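PDB 4IUH: NreA protein from Staphylococcus carnosus subsp. carnosus TM300, which binds nitrate through a GAF domain and serves as the cytosolic nitrate receptor of the staphylococcal nitrate regulation system. Local coordinates for residues Leu79-Val92 with Met118-Ala132. Sequence-based numbering, arbitrary orientation.
Sequences LAGLVIRTGSRKIV and MVAIPLWKNNRVYGA
Where Met118 meets Leu79 and Val92, a short segment is bound to a sheet both by its edge and by its face. Met118 leaves strand 118-125 with CG between its own N and carbonyl carbon (chi1 75°). That turn, with the chain extended beyond CG, carries CE to Leu79 CD2, which it meets tip to tip at 3.5 Å. The same methyl reaches Val92 CG2 at 3.7 Å, the two side chains lying alongside each other, while Leu134 of the next strand touches both Met118 and Leu79. Beneath them the backbones pair antiparallel: Lys90 N to Ala120 O and Ala120 N to Lys90 O are both hydrogen bonds of 2.9 Å, and Val92 and Met118 share two more, adding 90-92 as an outermost strand. In this GAF domain the central antiparallel sheet thus receives helix 79-86 across one face and, after Gly87, which leaves the helix with positive phi, the following strand along its margin. Ala120, small and buried, takes Val83 CG2 against its CB at 3.7 Å; Val83 CG1 settles over Pro122 CA at 3.4 Å. Farther along, Ile84 sends CD1 to within 3.5 Å of Tyr130 O, at the classic bulge where Tyr130 and Gly131 both face Leu123, and Val129 CG1 closes on the Ile84 carbonyl oxygen. On the reverse face from Ala120, Arg89 lies beside Ile121, whose CG1 sits 4.1 Å above the guanidinium plane, over its centre. A salt bridge from NE to Glu162 and hydrogen bonds from NH1 to the carbonyls of Thr148 and Phe150 hold that flat group in place.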
ATOM      1  N   LEU A  79       7.325  -0.089  -3.733  1.00 12.33           N
ATOM      2  CA  LEU A  79       6.835  -0.826  -2.584  1.00 11.50           C
ATOM      3  C   LEU A  79       5.716  -1.780  -3.004  1.00 11.71           C
ATOM      4  O   LEU A  79       5.666  -2.927  -2.560  1.00 11.95           O
ATOM      5  CB  LEU A  79       6.336   0.153  -1.527  1.00 10.97           C
ATOM      6  CG  LEU A  79       5.983  -0.454  -0.173  1.00 10.60           C
ATOM      7  CD1 LEU A  79       7.201  -1.162   0.432  1.00 10.97           C
ATOM      8  CD2 LEU A  79       5.469   0.640   0.756  1.00 10.50           C
ATOM      9  N   ALA A  80       4.823  -1.300  -3.868  1.00  9.24           N
ATOM     10  CA  ALA A  80       3.747  -2.134  -4.404  1.00  9.69           C
ATOM     11  C   ALA A  80       4.312  -3.355  -5.120  1.00 10.65           C
ATOM     12  O   ALA A  80       3.782  -4.456  -4.997  1.00 11.15           O
ATOM     13  CB  ALA A  80       2.881  -1.332  -5.357  1.00 10.28           C
ATOM     14  N   GLY A  81       5.398  -3.152  -5.864  1.00 12.87           N
ATOM     15  CA  GLY A  81       6.014  -4.219  -6.632  1.00 14.26           C
ATOM     16  C   GLY A  81       6.622  -5.292  -5.751  1.00 14.46           C
ATOM     17  O   GLY A  81       6.560  -6.476  -6.068  1.00 15.76           O
ATOM     18  N   LEU A  82       7.217  -4.875  -4.641  1.00 16.88           N
ATOM     19  CA  LEU A  82       7.828  -5.812  -3.710  1.00 17.45           C
ATOM     20  C   LEU A  82       6.767  -6.757  -3.161  1.00 18.13           C
ATOM     21  O   LEU A  82       6.948  -7.974  -3.109  1.00 19.88           O
ATOM     22  CB  LEU A  82       8.483  -5.056  -2.560  1.00 16.58           C
ATOM     23  CG  LEU A  82       9.008  -5.946  -1.437  1.00 17.35           C
ATOM     24  CD1 LEU A  82      10.098  -6.867  -1.956  1.00 19.28           C
ATOM     25  CD2 LEU A  82       9.523  -5.105  -0.291  1.00 16.77           C
ATOM     26  N   VAL A  83       5.647  -6.168  -2.772  1.00 17.44           N
ATOM     27  CA  VAL A  83       4.553  -6.891  -2.155  1.00 18.42           C
ATOM     28  C   VAL A  83       3.903  -7.835  -3.165  1.00 20.76           C
ATOM     29  O   VAL A  83       3.629  -8.993  -2.855  1.00 24.94           O
ATOM     30  CB  VAL A  83       3.541  -5.884  -1.544  1.00 17.07           C
ATOM     31  CG1 VAL A  83       2.129  -6.316  -1.764  1.00 18.11           C
ATOM     32  CG2 VAL A  83       3.831  -5.673  -0.063  1.00 16.43           C
ATOM     33  N   ILE A  84       3.687  -7.342  -4.379  1.00 17.96           N
ATOM     34  CA  ILE A  84       3.157  -8.172  -5.455  1.00 19.71           C
ATOM     35  C   ILE A  84       4.099  -9.336  -5.779  1.00 21.65           C
ATOM     36  O   ILE A  84       3.655 -10.472  -5.933  1.00 24.27           O
ATOM     37  CB  ILE A  84       2.867  -7.342  -6.713  1.00 19.28           C
ATOM     38  CG1 ILE A  84       1.726  -6.360  -6.436  1.00 18.16           C
ATOM     39  CG2 ILE A  84       2.504  -8.244  -7.885  1.00 21.36           C
ATOM     40  CD1 ILE A  84       1.514  -5.359  -7.537  1.00 18.01           C
ATOM     41  N   ARG A  85       5.396  -9.056  -5.849  1.00 25.24           N
ATOM     42  CA  ARG A  85       6.399 -10.098  -6.082  1.00 27.10           C
ATOM     43  C   ARG A  85       6.378 -11.203  -5.022  1.00 28.86           C
ATOM     44  O   ARG A  85       6.196 -12.375  -5.336  1.00 31.31           O
ATOM     45  CB  ARG A  85       7.803  -9.490  -6.130  1.00 26.35           C
ATOM     46  CG  ARG A  85       8.257  -9.023  -7.498  1.00 27.13           C
ATOM     47  CD  ARG A  85       9.654  -8.413  -7.426  1.00 27.09           C
ATOM     48  NE  ARG A  85      10.428  -8.983  -6.324  1.00 27.51           N
ATOM     49  CZ  ARG A  85      11.008  -8.255  -5.377  1.00 26.26           C
ATOM     50  NH1 ARG A  85      10.913  -6.930  -5.412  1.00 24.48           N
ATOM     51  NH2 ARG A  85      11.689  -8.847  -4.402  1.00 27.12           N
ATOM     52  N   THR A  86       6.580 -10.823  -3.766  1.00 19.98           N
ATOM     53  CA  THR A  86       6.695 -11.790  -2.682  1.00 21.25           C
ATOM     54  C   THR A  86       5.347 -12.395  -2.328  1.00 24.76           C
ATOM     55  O   THR A  86       5.278 -13.502  -1.793  1.00 27.37           O
ATOM     56  CB  THR A  86       7.255 -11.134  -1.422  1.00 19.94           C
ATOM     57  OG1 THR A  86       6.363 -10.094  -0.996  1.00 17.91           O
ATOM     58  CG2 THR A  86       8.632 -10.544  -1.696  1.00 19.83           C
ATOM     59  N   GLY A  87       4.276 -11.660  -2.615  1.00 21.33           N
ATOM     60  CA  GLY A  87       2.940 -12.086  -2.240  1.00 24.79           C
ATOM     61  C   GLY A  87       2.701 -12.070  -0.738  1.00 27.52           C
ATOM     62  O   GLY A  87       1.681 -12.564  -0.266  1.00 30.74           O
ATOM     63  N   SER A  88       3.641 -11.504   0.017  1.00 32.52           N
ATOM     64  CA  SER A  88       3.501 -11.399   1.469  1.00 31.58           C
ATOM     65  C   SER A  88       3.611  -9.948   1.938  1.00 26.00           C
ATOM     66  O   SER A  88       4.193  -9.108   1.255  1.00 22.38           O
ATOM     67  CB  SER A  88       4.545 -12.260   2.173  1.00 31.12           C
ATOM     68  OG  SER A  88       5.852 -11.823   1.856  1.00 27.55           O
ATOM     69  N   ARG A  89       3.050  -9.652   3.106  1.00 15.25           N
ATOM     70  CA  ARG A  89       2.982  -8.266   3.562  1.00 13.50           C
ATOM     71  C   ARG A  89       4.342  -7.746   4.001  1.00 13.06           C
ATOM     72  O   ARG A  89       5.217  -8.532   4.348  1.00 14.37           O
ATOM     73  CB  ARG A  89       1.934  -8.091   4.671  1.00 13.95           C
ATOM     74  CG  ARG A  89       2.240  -8.809   5.977  1.00 15.66           C
ATOM     75  CD  ARG A  89       1.014  -8.785   6.879  1.00 16.63           C
ATOM     76  NE  ARG A  89      -0.140  -9.378   6.207  1.00 17.39           N
ATOM     77  CZ  ARG A  89      -1.403  -9.244   6.602  1.00 18.21           C
ATOM     78  NH1 ARG A  89      -1.702  -8.535   7.684  1.00 18.39           N
ATOM     79  NH2 ARG A  89      -2.370  -9.826   5.906  1.00 19.20           N
ATOM     80  N   LYS A  90       4.521  -6.428   3.955  1.00 24.39           N
ATOM     81  CA  LYS A  90       5.727  -5.800   4.493  1.00 23.68           C
ATOM     82  C   LYS A  90       5.364  -4.823   5.599  1.00 23.07           C
ATOM     83  O   LYS A  90       4.508  -3.957   5.421  1.00 22.19           O
ATOM     84  CB  LYS A  90       6.526  -5.074   3.408  1.00 22.49           C
ATOM     85  CG  LYS A  90       7.830  -4.465   3.949  1.00 22.49           C
ATOM     86  CD  LYS A  90       8.607  -3.693   2.880  1.00 21.97           C
ATOM     87  CE  LYS A  90       9.980  -3.246   3.394  1.00 22.75           C
ATOM     88  NZ  LYS A  90      10.795  -4.398   3.893  1.00 24.44           N
ATOM     89  N   ILE A  91       6.017  -4.966   6.744  1.00 20.17           N
ATOM     90  CA  ILE A  91       5.716  -4.135   7.901  1.00 20.26           C
ATOM     91  C   ILE A  91       6.923  -3.297   8.301  1.00 20.46           C
ATOM     92  O   ILE A  91       8.013  -3.824   8.541  1.00 21.54           O
ATOM     93  CB  ILE A  91       5.254  -4.986   9.095  1.00 21.99           C
ATOM     94  CG1 ILE A  91       3.955  -5.712   8.743  1.00 22.41           C
ATOM     95  CG2 ILE A  91       5.054  -4.120  10.323  1.00 22.64           C
ATOM     96  CD1 ILE A  91       3.785  -7.028   9.441  1.00 24.65           C
ATOM     97  N   VAL A  92       6.727  -1.985   8.355  1.00 13.01           N
ATOM     98  CA  VAL A  92       7.794  -1.085   8.755  1.00 13.65           C
ATOM     99  C   VAL A  92       7.355  -0.211   9.917  1.00 14.64           C
ATOM    100  O   VAL A  92       6.649   0.777   9.719  1.00 14.19           O
ATOM    101  CB  VAL A  92       8.234  -0.185   7.601  1.00 12.65           C
ATOM    102  CG1 VAL A  92       9.456   0.632   8.024  1.00 13.81           C
ATOM    103  CG2 VAL A  92       8.534  -1.019   6.370  1.00 11.91           C
ATOM    104  N   MET A 118       4.588   2.106   8.280  1.00 16.45           N
ATOM    105  CA  MET A 118       3.660   1.560   7.289  1.00 15.38           C
ATOM    106  C   MET A 118       3.502   0.037   7.284  1.00 15.13           C
ATOM    107  O   MET A 118       4.382  -0.710   7.713  1.00 15.53           O
ATOM    108  CB  MET A 118       4.040   2.032   5.881  1.00 14.55           C
ATOM    109  CG  MET A 118       5.250   1.317   5.318  1.00 14.05           C
ATOM    110  SD  MET A 118       6.079   2.256   4.029  1.00 13.94           S
ATOM    111  CE  MET A 118       7.449   1.158   3.639  1.00 13.83           C
ATOM    112  N   VAL A 119       2.346  -0.398   6.795  1.00 13.51           N
ATOM    113  CA  VAL A 119       2.078  -1.794   6.486  1.00 13.59           C
ATOM    114  C   VAL A 119       1.589  -1.862   5.044  1.00 12.88           C
ATOM    115  O   VAL A 119       0.672  -1.139   4.652  1.00 12.74           O
ATOM    116  CB  VAL A 119       0.977  -2.397   7.390  1.00 14.84           C
ATOM    117  CG1 VAL A 119       0.733  -3.857   7.027  1.00 15.68           C
ATOM    118  CG2 VAL A 119       1.349  -2.275   8.855  1.00 16.08           C
ATOM    119  N   ALA A 120       2.211  -2.722   4.252  1.00 11.31           N
ATOM    120  CA  ALA A 120       1.814  -2.909   2.867  1.00 10.95           C
ATOM    121  C   ALA A 120       1.314  -4.334   2.726  1.00 11.79           C
ATOM    122  O   ALA A 120       2.022  -5.272   3.066  1.00 12.73           O
ATOM    123  CB  ALA A 120       2.994  -2.655   1.939  1.00 10.40           C
ATOM    124  N   ILE A 121       0.093  -4.498   2.232  1.00 10.28           N
ATOM    125  CA  ILE A 121      -0.516  -5.823   2.171  1.00 11.56           C
ATOM    126  C   ILE A 121      -0.880  -6.243   0.753  1.00 11.96           C
ATOM    127  O   ILE A 121      -1.575  -5.516   0.046  1.00 11.80           O
ATOM    128  CB  ILE A 121      -1.762  -5.901   3.067  1.00 12.67           C
ATOM    129  CG1 ILE A 121      -1.378  -5.622   4.521  1.00 12.79           C
ATOM    130  CG2 ILE A 121      -2.415  -7.259   2.960  1.00 14.43           C
ATOM    131  CD1 ILE A 121      -2.562  -5.321   5.403  1.00 13.95           C
ATOM    132  N   PRO A 122      -0.416  -7.431   0.338  1.00 12.89           N
ATOM    133  CA  PRO A 122      -0.741  -7.972  -0.985  1.00 13.81           C
ATOM    134  C   PRO A 122      -2.231  -8.170  -1.156  1.00 15.06           C
ATOM    135  O   PRO A 122      -2.880  -8.745  -0.280  1.00 16.16           O
ATOM    136  CB  PRO A 122      -0.018  -9.324  -1.005  1.00 15.19           C
ATOM    137  CG  PRO A 122       0.191  -9.669   0.436  1.00 15.47           C
ATOM    138  CD  PRO A 122       0.414  -8.357   1.124  1.00 13.62           C
ATOM    139  N   LEU A 123      -2.762  -7.663  -2.265  1.00 16.52           N
ATOM    140  CA  LEU A 123      -4.153  -7.861  -2.621  1.00 17.77           C
ATOM    141  C   LEU A 123      -4.266  -9.003  -3.626  1.00 19.73           C
ATOM    142  O   LEU A 123      -3.700  -8.939  -4.720  1.00 19.73           O
ATOM    143  CB  LEU A 123      -4.731  -6.587  -3.231  1.00 17.35           C
ATOM    144  CG  LEU A 123      -4.740  -5.330  -2.361  1.00 15.97           C
ATOM    145  CD1 LEU A 123      -5.362  -4.171  -3.128  1.00 16.30           C
ATOM    146  CD2 LEU A 123      -5.477  -5.582  -1.039  1.00 16.64           C
ATOM    147  N   TRP A 124      -5.005 -10.041  -3.253  1.00 20.82           N
ATOM    148  CA  TRP A 124      -5.196 -11.191  -4.124  1.00 23.27           C
ATOM    149  C   TRP A 124      -6.554 -11.164  -4.800  1.00 25.27           C
ATOM    150  O   TRP A 124      -7.564 -10.824  -4.185  1.00 25.72           O
ATOM    151  CB  TRP A 124      -5.042 -12.489  -3.338  1.00 24.96           C
ATOM    152  CG  TRP A 124      -3.644 -12.755  -2.891  1.00 23.88           C
ATOM    153  CD1 TRP A 124      -2.919 -12.033  -1.988  1.00 21.61           C
ATOM    154  CD2 TRP A 124      -2.799 -13.828  -3.317  1.00 25.51           C
ATOM    155  NE1 TRP A 124      -1.675 -12.587  -1.828  1.00 21.69           N
ATOM    156  CE2 TRP A 124      -1.574 -13.692  -2.632  1.00 24.09           C
ATOM    157  CE3 TRP A 124      -2.956 -14.890  -4.211  1.00 28.41           C
ATOM    158  CZ2 TRP A 124      -0.518 -14.578  -2.812  1.00 25.51           C
ATOM    159  CZ3 TRP A 124      -1.904 -15.768  -4.393  1.00 29.82           C
ATOM    160  CH2 TRP A 124      -0.701 -15.607  -3.698  1.00 28.38           C
ATOM    161  N   LYS A 125      -6.557 -11.514  -6.080  1.00 30.38           N
ATOM    162  CA  LYS A 125      -7.780 -11.701  -6.838  1.00 32.57           C
ATOM    163  C   LYS A 125      -7.669 -13.078  -7.479  1.00 35.55           C
ATOM    164  O   LYS A 125      -6.638 -13.403  -8.074  1.00 35.43           O
ATOM    165  CB  LYS A 125      -7.927 -10.622  -7.909  1.00 32.03           C
ATOM    166  CG  LYS A 125      -9.247 -10.698  -8.657  1.00 34.83           C
ATOM    167  CD  LYS A 125      -9.126 -10.208 -10.093  1.00 35.77           C
ATOM    168  CE  LYS A 125      -8.817  -8.725 -10.152  1.00 33.41           C
ATOM    169  NZ  LYS A 125      -8.943  -8.187 -11.539  1.00 34.97           N
ATOM    170  N   ASN A 126      -8.722 -13.880  -7.350  1.00 66.54           N
ATOM    171  CA  ASN A 126      -8.653 -15.303  -7.674  1.00 69.72           C
ATOM    172  C   ASN A 126      -7.546 -15.953  -6.852  1.00 69.01           C
ATOM    173  O   ASN A 126      -7.424 -15.696  -5.653  1.00 67.41           O
ATOM    174  CB  ASN A 126      -8.419 -15.530  -9.170  1.00 71.46           C
ATOM    175  CG  ASN A 126      -9.257 -14.613 -10.037  1.00 71.86           C
ATOM    176  OD1 ASN A 126     -10.364 -14.227  -9.663  1.00 72.37           O
ATOM    177  ND2 ASN A 126      -8.729 -14.254 -11.201  1.00 71.94           N
ATOM    178  N   ASN A 127      -6.730 -16.781  -7.492  1.00 50.64           N
ATOM    179  CA  ASN A 127      -5.613 -17.404  -6.797  1.00 50.38           C
ATOM    180  C   ASN A 127      -4.281 -16.747  -7.148  1.00 48.06           C
ATOM    181  O   ASN A 127      -3.235 -17.392  -7.098  1.00 48.89           O
ATOM    182  CB  ASN A 127      -5.562 -18.903  -7.096  1.00 54.72           C
ATOM    183  N   ARG A 128      -4.319 -15.463  -7.493  1.00 33.48           N
ATOM    184  CA  ARG A 128      -3.112 -14.759  -7.921  1.00 31.25           C
ATOM    185  C   ARG A 128      -2.923 -13.405  -7.227  1.00 27.53           C
ATOM    186  O   ARG A 128      -3.891 -12.724  -6.903  1.00 26.73           O
ATOM    187  CB  ARG A 128      -3.121 -14.573  -9.441  1.00 32.60           C
ATOM    188  N   VAL A 129      -1.666 -13.030  -6.999  1.00 31.73           N
ATOM    189  CA  VAL A 129      -1.347 -11.723  -6.432  1.00 29.06           C
ATOM    190  C   VAL A 129      -1.672 -10.679  -7.479  1.00 26.18           C
ATOM    191  O   VAL A 129      -1.547 -10.938  -8.670  1.00 27.39           O
ATOM    192  CB  VAL A 129       0.145 -11.595  -6.055  1.00 28.68           C
ATOM    193  CG1 VAL A 129       0.327 -10.555  -4.964  1.00 27.06           C
ATOM    194  CG2 VAL A 129       0.703 -12.932  -5.610  1.00 32.13           C
ATOM    195  N   TYR A 130      -2.074  -9.494  -7.046  1.00 22.02           N
ATOM    196  CA  TYR A 130      -2.663  -8.540  -7.972  1.00 21.50           C
ATOM    197  C   TYR A 130      -2.244  -7.101  -7.695  1.00 19.13           C
ATOM    198  O   TYR A 130      -1.680  -6.430  -8.557  1.00 18.99           O
ATOM    199  CB  TYR A 130      -4.183  -8.667  -7.903  1.00 22.76           C
ATOM    200  CG  TYR A 130      -4.927  -7.934  -8.979  1.00 23.91           C
ATOM    201  CD1 TYR A 130      -5.645  -6.780  -8.688  1.00 23.23           C
ATOM    202  CD2 TYR A 130      -4.929  -8.400 -10.288  1.00 26.14           C
ATOM    203  CE1 TYR A 130      -6.348  -6.102  -9.676  1.00 24.77           C
ATOM    204  CE2 TYR A 130      -5.626  -7.731 -11.284  1.00 27.64           C
ATOM    205  CZ  TYR A 130      -6.332  -6.579 -10.971  1.00 26.95           C
ATOM    206  OH  TYR A 130      -7.027  -5.911 -11.955  1.00 28.86           O
ATOM    207  N   GLY A 131      -2.530  -6.625  -6.492  1.00 16.58           N
ATOM    208  CA  GLY A 131      -2.253  -5.245  -6.147  1.00 14.93           C
ATOM    209  C   GLY A 131      -1.708  -5.134  -4.743  1.00 13.37           C
ATOM    210  O   GLY A 131      -1.224  -6.114  -4.181  1.00 13.45           O
ATOM    211  N   ALA A 132      -1.779  -3.939  -4.173  1.00 12.34           N
ATOM    212  CA  ALA A 132      -1.288  -3.739  -2.821  1.00 11.19           C
ATOM    213  C   ALA A 132      -2.117  -2.705  -2.078  1.00 11.09           C
ATOM    214  O   ALA A 132      -2.551  -1.703  -2.650  1.00 11.44           O
ATOM    215  CB  ALA A 132       0.183  -3.330  -2.845  1.00 10.16           C
TER